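Local coordinates for conserved hypothetical protein (Bacteroides thetaiotaomicron, PDB 2F06), which is of unknown function but binds histidine through its paired ACT domains, consistent with an amino-acid-sensing, regulatory role, at residues 11-16 with 37-42; 24-29 with 59-64; 77-80 with 84-87; 113-118 with 139-144; 127-130 with 134-137. One frame throughout, in Å; residues are numbered along the deposited sequence.

Contact 1: 11-16 with 37-42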
# COMPACT_ATOMS: atom_id res chain seq x y z
N ILE A 11 10.11 -8.87 1.95
CA ILE A 11 11.28 -8.19 2.36
C ILE A 11 11.07 -6.65 2.41
O ILE A 11 10.71 -6.02 1.38
CB ILE A 11 12.48 -8.56 1.46
CG1 ILE A 11 12.64 -10.06 1.29
CG2 ILE A 11 13.78 -7.96 2.03
CD1 ILE A 11 13.20 -10.44 -0.06
N PHE A 12 11.33 -6.08 3.60
CA PHE A 12 11.15 -4.64 3.86
C PHE A 12 12.35 -3.88 3.27
O PHE A 12 13.48 -4.13 3.64
CB PHE A 12 10.98 -4.39 5.35
CG PHE A 12 10.86 -2.90 5.76
CD1 PHE A 12 9.75 -2.12 5.36
CD2 PHE A 12 11.85 -2.31 6.58
CE1 PHE A 12 9.62 -0.77 5.78
CE2 PHE A 12 11.77 -0.99 7.01
CZ PHE A 12 10.64 -0.20 6.60
N LEU A 13 12.09 -3.05 2.26
CA LEU A 13 13.15 -2.32 1.54
C LEU A 13 13.01 -0.92 2.09
O LEU A 13 12.01 -0.20 1.79
CB LEU A 13 12.90 -2.29 0.01
CG LEU A 13 12.51 -3.51 -0.84
CD1 LEU A 13 11.84 -3.12 -2.24
CD2 LEU A 13 13.63 -4.52 -0.99
N GLU A 14 13.95 -0.52 2.92
CA GLU A 14 13.97 0.83 3.45
C GLU A 14 14.50 1.85 2.41
O GLU A 14 14.77 1.49 1.28
CB GLU A 14 14.78 0.83 4.72
CG GLU A 14 16.15 0.34 4.58
CD GLU A 14 17.10 1.19 5.39
OE1 GLU A 14 17.16 2.41 5.11
OE2 GLU A 14 17.80 0.65 6.29
N ASN A 15 14.60 3.14 2.73
CA ASN A 15 15.35 4.05 1.80
C ASN A 15 14.56 4.17 0.43
O ASN A 15 13.39 4.55 0.47
CB ASN A 15 16.84 3.57 1.81
CG ASN A 15 17.65 3.91 0.57
OD1 ASN A 15 18.19 3.02 -0.07
ND2 ASN A 15 17.78 5.20 0.27
N LYS A 16 15.14 3.83 -0.74
CA LYS A 16 14.40 3.69 -2.08
C LYS A 16 15.34 3.42 -3.29
O LYS A 16 14.84 3.35 -4.43
CB LYS A 16 13.55 4.93 -2.43
CG LYS A 16 12.05 4.91 -2.04
CD LYS A 16 11.09 4.44 -3.17
CE LYS A 16 9.78 3.82 -2.56
NZ LYS A 16 8.67 3.48 -3.52
N LEU A 37 8.49 -12.11 -8.64
CA LEU A 37 8.48 -11.13 -7.63
C LEU A 37 7.53 -9.99 -7.99
O LEU A 37 7.08 -9.86 -9.14
CB LEU A 37 9.88 -10.64 -7.33
CG LEU A 37 10.65 -10.06 -8.48
CD1 LEU A 37 9.86 -8.82 -9.00
CD2 LEU A 37 12.07 -9.74 -7.96
N CYS A 38 7.25 -9.15 -7.01
CA CYS A 38 6.26 -8.14 -7.18
C CYS A 38 6.62 -7.22 -6.03
O CYS A 38 6.88 -7.65 -4.89
CB CYS A 38 4.88 -8.79 -6.99
SG CYS A 38 3.65 -7.64 -7.05
N ILE A 39 6.73 -5.94 -6.31
CA ILE A 39 6.96 -5.05 -5.21
C ILE A 39 5.62 -4.41 -4.82
O ILE A 39 4.94 -3.83 -5.66
CB ILE A 39 7.94 -3.95 -5.59
CG1 ILE A 39 9.27 -4.60 -5.87
CG2 ILE A 39 7.97 -2.88 -4.52
CD1 ILE A 39 10.38 -3.64 -6.05
N ALA A 40 5.26 -4.50 -3.55
CA ALA A 40 4.12 -3.68 -3.08
C ALA A 40 4.69 -2.41 -2.41
O ALA A 40 5.18 -2.49 -1.30
CB ALA A 40 3.30 -4.46 -2.12
N GLU A 41 4.60 -1.24 -3.07
CA GLU A 41 5.33 -0.03 -2.64
C GLU A 41 4.46 1.08 -2.04
O GLU A 41 3.28 1.22 -2.38
CB GLU A 41 6.12 0.55 -3.83
CG GLU A 41 5.38 1.65 -4.63
CD GLU A 41 4.18 1.11 -5.40
OE1 GLU A 41 3.99 -0.10 -5.45
OE2 GLU A 41 3.43 1.89 -5.96
N ASN A 42 5.06 1.90 -1.19
CA ASN A 42 4.44 3.15 -0.88
C ASN A 42 5.46 4.25 -1.24
O ASN A 42 6.56 3.96 -1.76
CB ASN A 42 4.00 3.15 0.58
CG ASN A 42 5.18 3.05 1.56
OD1 ASN A 42 6.16 3.85 1.47
ND2 ASN A 42 5.12 2.04 2.47

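Contact 2: 24-29 with 59-64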
# COMPACT_ATOMS: atom_id res chain seq x y z
N THR A 24 19.01 -8.00 -4.14
CA THR A 24 19.18 -8.93 -5.27
C THR A 24 20.62 -9.43 -5.35
O THR A 24 20.86 -10.55 -5.82
CB THR A 24 18.77 -8.32 -6.63
OG1 THR A 24 19.46 -7.08 -6.83
CG2 THR A 24 17.18 -8.14 -6.68
N GLU A 25 21.54 -8.60 -4.89
CA GLU A 25 22.96 -9.01 -4.70
C GLU A 25 23.21 -10.10 -3.63
O GLU A 25 23.93 -11.04 -3.89
CB GLU A 25 23.83 -7.78 -4.47
CG GLU A 25 23.96 -6.92 -5.78
CD GLU A 25 24.86 -5.69 -5.67
OE1 GLU A 25 25.23 -5.25 -4.53
OE2 GLU A 25 25.23 -5.15 -6.76
N VAL A 26 22.70 -9.93 -2.42
CA VAL A 26 22.57 -11.06 -1.44
C VAL A 26 22.07 -12.38 -2.03
O VAL A 26 22.71 -13.41 -1.85
CB VAL A 26 21.67 -10.73 -0.20
CG1 VAL A 26 21.68 -11.92 0.78
CG2 VAL A 26 22.23 -9.51 0.52
N LEU A 27 20.96 -12.35 -2.74
CA LEU A 27 20.42 -13.55 -3.34
C LEU A 27 21.28 -14.12 -4.46
O LEU A 27 21.45 -15.34 -4.51
CB LEU A 27 18.97 -13.32 -3.81
CG LEU A 27 18.06 -12.96 -2.63
CD1 LEU A 27 16.64 -12.68 -3.11
CD2 LEU A 27 18.02 -14.06 -1.52
N ALA A 28 21.83 -13.26 -5.35
CA ALA A 28 22.76 -13.69 -6.39
C ALA A 28 23.98 -14.41 -5.83
O ALA A 28 24.49 -15.38 -6.43
CB ALA A 28 23.27 -12.49 -7.19
N LYS A 29 24.51 -13.88 -4.72
CA LYS A 29 25.75 -14.42 -4.15
C LYS A 29 25.53 -15.88 -3.64
O LYS A 29 26.48 -16.69 -3.60
CB LYS A 29 26.23 -13.52 -3.01
CG LYS A 29 27.28 -14.15 -2.11
CD LYS A 29 28.10 -13.08 -1.33
CE LYS A 29 29.40 -12.60 -2.05
NZ LYS A 29 30.60 -13.57 -2.15
N TYR A 59 16.02 -16.75 3.12
CA TYR A 59 15.68 -16.14 4.41
C TYR A 59 16.87 -15.97 5.37
O TYR A 59 17.06 -14.92 5.98
CB TYR A 59 14.57 -16.93 5.09
CG TYR A 59 14.14 -16.46 6.47
CD1 TYR A 59 13.14 -15.52 6.60
CD2 TYR A 59 14.69 -17.01 7.62
CE1 TYR A 59 12.70 -15.11 7.80
CE2 TYR A 59 14.27 -16.59 8.86
CZ TYR A 59 13.26 -15.64 8.93
OH TYR A 59 12.78 -15.21 10.12
N LYS A 60 17.67 -17.01 5.54
CA LYS A 60 18.77 -16.89 6.51
C LYS A 60 19.88 -15.92 6.02
O LYS A 60 20.46 -15.18 6.84
CB LYS A 60 19.28 -18.28 6.87
CG LYS A 60 20.56 -18.32 7.66
CD LYS A 60 21.13 -19.75 7.70
CE LYS A 60 22.61 -19.73 8.07
NZ LYS A 60 22.72 -18.85 9.28
N ALA A 61 20.17 -15.93 4.71
CA ALA A 61 21.10 -14.99 4.09
C ALA A 61 20.66 -13.50 4.29
O ALA A 61 21.46 -12.61 4.72
CB ALA A 61 21.24 -15.31 2.59
N LEU A 62 19.40 -13.25 4.02
CA LEU A 62 18.82 -11.95 4.25
C LEU A 62 18.87 -11.50 5.71
O LEU A 62 19.30 -10.38 5.95
CB LEU A 62 17.39 -11.89 3.68
CG LEU A 62 17.50 -11.93 2.15
CD1 LEU A 62 16.13 -12.36 1.48
CD2 LEU A 62 17.96 -10.56 1.67
N LYS A 63 18.45 -12.33 6.68
CA LYS A 63 18.60 -12.02 8.13
C LYS A 63 20.05 -11.74 8.54
O LYS A 63 20.32 -10.85 9.36
CB LYS A 63 18.12 -13.18 9.03
CG LYS A 63 16.63 -13.52 8.93
CD LYS A 63 15.74 -12.46 9.63
CE LYS A 63 15.99 -12.46 11.13
NZ LYS A 63 14.93 -11.59 11.69
N ASP A 64 20.97 -12.54 7.99
CA ASP A 64 22.41 -12.39 8.20
C ASP A 64 22.91 -11.04 7.71
O ASP A 64 23.86 -10.49 8.28
CB ASP A 64 23.18 -13.46 7.40
CG ASP A 64 23.22 -14.81 8.08
OD1 ASP A 64 22.74 -14.93 9.23
OD2 ASP A 64 23.72 -15.77 7.43

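Contact 3: 77-80 with 84-87. With HIS (histidine), chain C.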
# COMPACT_ATOMS: atom_id res chain seq x y z
N ILE A 77 -0.72 -21.45 -9.26
CA ILE A 77 -1.56 -22.18 -10.20
C ILE A 77 -1.11 -21.85 -11.62
O ILE A 77 -0.42 -20.83 -11.86
CB ILE A 77 -3.09 -21.88 -10.09
CG1 ILE A 77 -3.38 -20.44 -10.41
CG2 ILE A 77 -3.68 -22.17 -8.72
CD1 ILE A 77 -4.65 -20.33 -11.17
N SER A 78 -1.49 -22.72 -12.53
CA SER A 78 -1.23 -22.52 -13.93
C SER A 78 -2.57 -22.60 -14.64
O SER A 78 -3.43 -23.43 -14.28
CB SER A 78 -0.32 -23.66 -14.42
OG SER A 78 -0.08 -23.54 -15.80
N CYS A 79 -2.80 -21.72 -15.60
CA CYS A 79 -3.99 -21.87 -16.44
C CYS A 79 -3.66 -21.56 -17.88
O CYS A 79 -2.56 -21.15 -18.17
CB CYS A 79 -5.12 -20.96 -15.94
SG CYS A 79 -4.67 -19.24 -15.88
N PRO A 80 -4.57 -21.83 -18.80
CA PRO A 80 -4.27 -21.40 -20.18
C PRO A 80 -4.04 -19.89 -20.38
O PRO A 80 -4.62 -19.04 -19.66
CB PRO A 80 -5.46 -21.97 -20.99
CG PRO A 80 -5.83 -23.21 -20.21
CD PRO A 80 -5.76 -22.73 -18.77
N GLY A 84 -10.10 -14.88 -20.43
CA GLY A 84 -11.15 -15.47 -19.58
C GLY A 84 -10.72 -16.66 -18.74
O GLY A 84 -11.53 -17.23 -17.99
N ALA A 85 -9.45 -17.04 -18.88
CA ALA A 85 -8.96 -18.25 -18.29
C ALA A 85 -8.83 -18.02 -16.80
O ALA A 85 -9.34 -18.81 -16.01
CB ALA A 85 -7.64 -18.61 -18.90
N LEU A 86 -8.18 -16.91 -16.42
CA LEU A 86 -8.07 -16.52 -15.01
C LEU A 86 -9.45 -16.23 -14.39
O LEU A 86 -9.70 -16.59 -13.25
CB LEU A 86 -7.15 -15.30 -14.84
CG LEU A 86 -6.87 -14.83 -13.40
CD1 LEU A 86 -6.35 -15.97 -12.45
CD2 LEU A 86 -5.91 -13.65 -13.43
N ALA A 87 -10.31 -15.55 -15.17
CA ALA A 87 -11.70 -15.28 -14.86
C ALA A 87 -12.45 -16.49 -14.35
O ALA A 87 -13.30 -16.35 -13.47
CB ALA A 87 -12.43 -14.75 -16.12
N HIS C . -3.84 -14.74 -20.37
CA HIS C . -4.84 -15.37 -19.43
C HIS C . -6.09 -14.61 -19.11
O HIS C . -6.49 -13.64 -19.74
CB HIS C . -4.21 -15.85 -18.12
CG HIS C . -3.48 -14.79 -17.31
ND1 HIS C . -2.23 -14.28 -17.67
CD2 HIS C . -3.74 -14.26 -16.09
CE1 HIS C . -1.81 -13.44 -16.74
NE2 HIS C . -2.71 -13.42 -15.76
OXT HIS C . -6.76 -14.97 -18.13

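Contact 4: 113-118 with 139-144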
# COMPACT_ATOMS: atom_id res chain seq x y z
N ASN A 113 1.30 -18.40 -15.13
CA ASN A 113 1.60 -18.81 -13.77
C ASN A 113 1.03 -17.75 -12.84
O ASN A 113 1.21 -16.57 -13.07
CB ASN A 113 3.13 -18.92 -13.62
CG ASN A 113 3.68 -20.11 -14.39
OD1 ASN A 113 4.51 -19.97 -15.31
ND2 ASN A 113 3.16 -21.28 -14.10
N VAL A 114 0.34 -18.17 -11.80
CA VAL A 114 -0.30 -17.22 -10.91
C VAL A 114 0.05 -17.60 -9.49
O VAL A 114 -0.11 -18.74 -9.11
CB VAL A 114 -1.89 -17.21 -11.05
CG1 VAL A 114 -2.47 -15.97 -10.32
CG2 VAL A 114 -2.30 -17.25 -12.55
N VAL A 115 0.55 -16.62 -8.75
CA VAL A 115 0.72 -16.72 -7.30
C VAL A 115 -0.40 -16.02 -6.56
O VAL A 115 -0.68 -14.82 -6.77
CB VAL A 115 2.06 -16.11 -6.88
CG1 VAL A 115 2.16 -15.95 -5.34
CG2 VAL A 115 3.21 -16.93 -7.45
N ILE A 116 -1.03 -16.78 -5.68
CA ILE A 116 -2.17 -16.32 -4.93
C ILE A 116 -1.99 -16.34 -3.46
O ILE A 116 -1.60 -17.37 -2.90
CB ILE A 116 -3.35 -17.32 -5.10
CG1 ILE A 116 -3.66 -17.53 -6.56
CG2 ILE A 116 -4.60 -16.74 -4.47
CD1 ILE A 116 -4.29 -16.31 -7.18
N ARG A 117 -2.38 -15.25 -2.81
CA ARG A 117 -2.58 -15.23 -1.33
C ARG A 117 -4.10 -15.11 -1.09
O ARG A 117 -4.64 -14.00 -1.20
CB ARG A 117 -1.90 -14.04 -0.73
CG ARG A 117 -2.14 -13.82 0.74
CD ARG A 117 -1.86 -15.08 1.52
NE ARG A 117 -2.15 -14.94 2.97
CZ ARG A 117 -1.84 -15.84 3.91
NH1 ARG A 117 -1.25 -16.99 3.60
NH2 ARG A 117 -2.14 -15.59 5.18
N PRO A 118 -4.77 -16.26 -0.81
CA PRO A 118 -6.18 -16.36 -0.61
C PRO A 118 -6.63 -15.97 0.80
O PRO A 118 -5.82 -15.94 1.74
CB PRO A 118 -6.46 -17.85 -0.87
CG PRO A 118 -5.24 -18.56 -0.41
CD PRO A 118 -4.10 -17.58 -0.69
N SER A 139 7.47 -26.77 -4.88
CA SER A 139 8.74 -27.04 -5.55
C SER A 139 8.72 -26.67 -7.03
O SER A 139 9.73 -26.19 -7.52
CB SER A 139 9.13 -28.48 -5.29
OG SER A 139 8.27 -29.33 -5.99
N ASP A 140 7.58 -26.81 -7.72
CA ASP A 140 7.43 -26.35 -9.12
C ASP A 140 7.58 -24.83 -9.23
O ASP A 140 8.23 -24.28 -10.13
CB ASP A 140 6.05 -26.69 -9.72
CG ASP A 140 5.83 -28.16 -10.02
OD1 ASP A 140 6.77 -28.87 -10.47
OD2 ASP A 140 4.65 -28.59 -9.80
N LEU A 141 6.96 -24.14 -8.28
CA LEU A 141 7.04 -22.73 -8.19
C LEU A 141 8.49 -22.21 -7.96
O LEU A 141 8.93 -21.24 -8.60
CB LEU A 141 6.06 -22.25 -7.11
CG LEU A 141 5.41 -20.91 -7.15
CD1 LEU A 141 4.81 -20.47 -8.48
CD2 LEU A 141 4.37 -20.79 -5.99
N TYR A 142 9.20 -22.84 -7.03
CA TYR A 142 10.62 -22.49 -6.77
C TYR A 142 11.64 -22.73 -7.93
O TYR A 142 12.84 -22.36 -7.84
CB TYR A 142 11.09 -23.35 -5.59
CG TYR A 142 10.29 -23.20 -4.29
CD1 TYR A 142 9.46 -22.07 -4.03
CD2 TYR A 142 10.36 -24.20 -3.33
CE1 TYR A 142 8.77 -21.97 -2.80
CE2 TYR A 142 9.65 -24.12 -2.12
CZ TYR A 142 8.90 -23.00 -1.85
OH TYR A 142 8.24 -23.00 -0.64
N LYS A 143 11.23 -23.40 -9.00
CA LYS A 143 12.17 -23.69 -10.11
C LYS A 143 11.65 -23.14 -11.44
O LYS A 143 12.02 -23.64 -12.51
CB LYS A 143 12.48 -25.23 -10.20
CG LYS A 143 11.32 -26.12 -10.68
CD LYS A 143 11.65 -27.62 -11.07
CE LYS A 143 11.85 -28.54 -9.90
NZ LYS A 143 12.73 -27.82 -8.97
N LEU A 144 10.80 -22.14 -11.41
CA LEU A 144 10.30 -21.62 -12.68
C LEU A 144 11.45 -21.03 -13.55
O LEU A 144 11.45 -21.01 -14.80
CB LEU A 144 9.19 -20.60 -12.46
CG LEU A 144 7.80 -21.06 -12.01
CD1 LEU A 144 6.97 -19.85 -11.73
CD2 LEU A 144 7.16 -21.82 -13.15
OXT LEU A 144 12.45 -20.54 -12.96

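Contact 5: 127-130 with 134-137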
# COMPACT_ATOMS: atom_id res chain seq x y z
N VAL A 127 -11.18 -26.06 -3.32
CA VAL A 127 -11.97 -25.62 -4.50
C VAL A 127 -11.19 -25.89 -5.80
O VAL A 127 -11.71 -26.49 -6.74
CB VAL A 127 -12.43 -24.09 -4.38
CG1 VAL A 127 -13.07 -23.55 -5.67
CG2 VAL A 127 -13.39 -23.91 -3.21
N LEU A 128 -9.93 -25.49 -5.81
CA LEU A 128 -9.11 -25.56 -7.02
C LEU A 128 -8.94 -27.01 -7.44
O LEU A 128 -9.07 -27.31 -8.62
CB LEU A 128 -7.74 -24.91 -6.78
CG LEU A 128 -7.73 -23.43 -6.38
CD1 LEU A 128 -6.33 -22.98 -6.14
CD2 LEU A 128 -8.42 -22.47 -7.37
N LYS A 129 -8.65 -27.90 -6.47
CA LYS A 129 -8.48 -29.34 -6.75
C LYS A 129 -9.81 -29.93 -7.29
O LYS A 129 -9.84 -30.63 -8.32
CB LYS A 129 -8.04 -30.14 -5.49
CG LYS A 129 -6.58 -29.90 -4.95
CD LYS A 129 -6.21 -30.89 -3.78
CE LYS A 129 -5.34 -32.06 -4.26
NZ LYS A 129 -5.48 -33.39 -3.52
N GLU A 130 -10.90 -29.61 -6.59
CA GLU A 130 -12.28 -29.95 -6.97
C GLU A 130 -12.60 -29.52 -8.40
O GLU A 130 -13.12 -30.29 -9.18
CB GLU A 130 -13.27 -29.30 -5.99
CG GLU A 130 -14.58 -30.07 -5.75
CD GLU A 130 -15.69 -29.74 -6.77
OE1 GLU A 130 -15.74 -28.59 -7.29
OE2 GLU A 130 -16.53 -30.63 -7.02
N ASP A 134 -5.00 -26.58 -12.53
CA ASP A 134 -3.62 -27.00 -12.36
C ASP A 134 -3.02 -26.22 -11.18
O ASP A 134 -2.82 -25.04 -11.27
CB ASP A 134 -2.80 -26.70 -13.62
CG ASP A 134 -3.31 -27.43 -14.84
OD1 ASP A 134 -3.93 -28.52 -14.71
OD2 ASP A 134 -3.07 -26.91 -15.95
N LEU A 135 -2.78 -26.89 -10.06
CA LEU A 135 -2.10 -26.23 -8.96
C LEU A 135 -0.66 -26.51 -9.23
O LEU A 135 -0.32 -27.54 -9.87
CB LEU A 135 -2.52 -26.82 -7.61
CG LEU A 135 -3.81 -26.24 -7.01
CD1 LEU A 135 -4.63 -27.27 -6.19
CD2 LEU A 135 -3.42 -25.06 -6.18
N LEU A 136 0.21 -25.64 -8.74
CA LEU A 136 1.68 -25.93 -8.77
C LEU A 136 2.15 -26.46 -7.40
O LEU A 136 1.76 -25.92 -6.35
CB LEU A 136 2.44 -24.70 -9.18
CG LEU A 136 2.13 -24.06 -10.55
CD1 LEU A 136 2.95 -22.77 -10.71
CD2 LEU A 136 2.44 -24.95 -11.75
N ALA A 137 2.92 -27.54 -7.39
CA ALA A 137 3.61 -27.96 -6.16
C ALA A 137 4.49 -26.78 -5.73
O ALA A 137 4.94 -26.01 -6.61
CB ALA A 137 4.46 -29.15 -6.43

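Contact 1: 11-16 with 37-42
The ammonium NZ of Lys16 is gripped from two chains: it donates a hydrogen bond of 2.8 Å to the carbonyl O of Asn42 and forms a salt bridge with Glu101 of the second subunit. The contact belongs to the first half of the ACT fold, in which strands 5-13 and 34-41 are joined by helix 19-29 and lie parallel with strand 46-52 between them. The two segments therefore do not pair, and even their nearest alpha carbons, Leu13 CA and Glu41 CA, stand 9.2 Å apart. Lysine suits the loop after the first strand because a long, flexible chain with a charged tip can span this gap. Its chain bends at chi2 (-94°) and then runs extended, bringing NZ to Asn42 O nearly head-on, with a C=O...N angle of 165°. At its tip, Lys16 NZ also lies 3.9 Å from Glu41 CB, while the Glu41 carboxylate, in one of its two conformers, turns to Arg49 of the second subunit and Ala43 N of the fourth. A methionine in place of Lys16 would probably leave Asn42 O without this donor and Glu101 of the second subunit without its counter-charge. Further back along the strands, branched apolar residues bridge the middle strand: the side chains of Leu13 and Ile39 cross at about a right angle, and Ile39 also rests on Leu48 of strand 46-52. Nearby, Cys38 forms a disulfide with Cys38 of the second subunit. The apolar bridge itself comes down to two methyl groups, Leu13 CD1 and Ile39 CD1, 4.1 Å apart.

Contact 2: 24-29 with 59-64
Val26 and Leu62 have the most surface buried here, 53 Å² and 52 Å², and with Leu27 they carry the packing of helix 19-29 against helix 55-64. These are the two helices of the first ACT domain. They cross steeply, at 129° between their N-to-C directions, and their short axes come within 9.8 Å, a spacing that suits side chains of middling size. Val26 presents its CG1 branch, which lies anti to the backbone N (chi1 -177°), a setting that places it over Ala61. This methyl is 3.9 Å from Ala61 CB and 4.1 Å from Leu62 CD2, fitting between neighbouring residues of one turn. Alanine suits its place because its single methyl lets the valine come close to the opposing backbone: Val26 CG1 is also 4.0 Å from the carbonyl carbon of Ala61. Leu62 divides its two branches between two partners. While CD2 meets the valine, CD1 touches Leu27 CD2 at 3.9 Å, the two leucines crossing at about a right angle. Leucine serves here because its fork can span two partners at once. The same Leu62 side chain also rests on Leu9 and Ile11 of strand 5-13 and on Val69 of strand 69-80, so it ties the helix pair down to the sheet. Between the helices, then, the contact is hydrocarbon in the main, chiefly methyl groups: cohesion comes from the fit of branched side chains largely shielded from water, with no directional bond to fix the crossing.

Contact 3: 77-80 with 84-87
Of the apolar contacts, the main one joins Cys79 on strand 69-80 to Ala85 in the first turn of helix 85-95, Cys79 SG lying 4.3 Å from Ala85 CB. The thiol stands between the backbone N and the carbonyl carbon (chi1 57°), which turns it towards the helix start. The methyl of Ala85 comes still closer to the strand at Pro80 O, at 3.1 Å; this is a tight carbon-to-oxygen approach, and a small residue suits so narrow a place. A second apolar contact lies against the ring of the bound histidine: Leu86, with CG anti to the backbone N (chi1 -176°), brings CD2 to 3.5 Å from the histidine atom CD2. This strand-to-helix junction opens the second ACT domain, where the loop after the first strand is a ligand-binding corner. Polar contact is made with the ligand's carboxylate. Gly84 stands at the N-cap with a positive phi, a conformation that a glycine adopts easily and that leads the chain into the helix. Two residues on, Leu86 N donates a nearly straight hydrogen bond to the histidine OXT, 3.0 Å with an N-H...O angle of 167°. Asn81 and Ser105 of the same chain, and Asn33 and Leu34 of the second subunit, hydrogen-bond the ligand too, so the pocket is completed across a subunit interface. A carboxylate bonded to the Leu86 N-H in the first turn of a helix would probably be stabilised by the helix dipole. The chemistry therefore suggests a site that recognises an amino acid's carboxylate through main-chain N-H while a leucine flanks its side chain.

Contact 4: 113-118 with 139-144
Strand 113-118 runs extended beside the end of the chain, which closes in a type I turn from Leu141 to Leu144, with the nearest alpha carbons, Asn113 CA and Leu141 CA, 8.7 Å apart. Two side-chain pairs fill that space. Val115 and Leu141 meet at a slant, Val115 CG2 lying 4.0 Å from Leu141 CD1. The leucine's CG stands roughly anti to the backbone N (chi1 -152°), and this carries CD1 to the strand. Valine is a natural strand residue, and its short branch leaves room for the longer leucine. Both also pack on Ile51 of strand 46-52, which belongs to the first ACT domain, so the contact lies at the seam between the two domains. The second pair is mixed. The side chains of Asn113 and Leu144 approach from opposing directions, and Leu144 CD2 is almost equally far from Asn113 OD1 (3.9 Å), Asn113 CG (4.1 Å) and Asn113 ND2 (4.1 Å). The methyl thus rests against the amide as a whole. The turn brings the last residue back to the strand, although its closing bond, Leu144 N to Leu141 O at 3.5 Å, is weak. The second subunit adds Phe106, packed on Asn113, Val115 and Leu144, and Asn81, whose ND2 bonds the terminal OXT of Leu144. The C-terminal leucine therefore works at both ends: its methyl lies on an amide by nonpolar, undirected packing, whereas its carboxylate takes a directional bond from a neighbouring chain, so a chain terminus becomes part of the subunit interface.

Contact 5: 127-130 with 134-137
A small apolar contact, partly buried, packs the end of helix 121-130 on the short strand 134-136 that follows it after a brief loop, within the second ACT domain. Leu135 is the hub, with more surface buried by the contact than either partner. Its CG lies beside the backbone N and opposite the carbonyl carbon (chi1 -84°), which sends its two methyls towards the helix. One of them, Leu135 CD2, meets Leu128 CD1 at 3.6 Å. The other, Leu135 CD1, lies 3.5 Å from Lys129 CG and 3.9 Å from Leu128 CB. Both helix side chains cross the leucine at about a right angle, so its fork fits against two consecutive residues of the helix. Leu128 suits the buried side of the helix. Lysine suits the next position because its inner methylenes can lie on the hydrocarbon while the chain, bent at chi3 (100°), leads the ammonium away. An alanine in place of Leu135 would probably open a gap under Leu128 and strip the Lys129 methylenes of their apolar support. The strand is weakly bonded, but Asp134 and Leu136 pair with Ser78 and Gly76 at the edge of strand 69-80. Leu135 also packs on Val75 and Ile77 of that strand, and Leu128 on Val89 and Leu93 of helix 85-95, so the contact fills the angle between the sheet and helices 85-95 and 121-130.

The five contacts divide between two ACT domains that share one antiparallel sheet. Contacts 1 and 2 belong to the first and touch where Ile11 CD1 meets Leu62 CD1 at 3.8 Å. Contacts 3, 4 and 5 cluster in the second, with centres 11 to 13 Å apart. Strand 69-80 links them: Ile77 O probably accepts a hydrogen bond from Val114 N (2.8 Å), and Ser78 N probably donates one to Asp134 O (3.0 Å). Contact 5 is nested within the loop closed by contact 4. Contact 3 touches a bound histidine directly; the side chains of Leu27 in contact 2, Asn113 in contact 4, Ile39 in contact 1 and Leu128 in contact 5 lie about 7, 8, 10 and 13 Å from one.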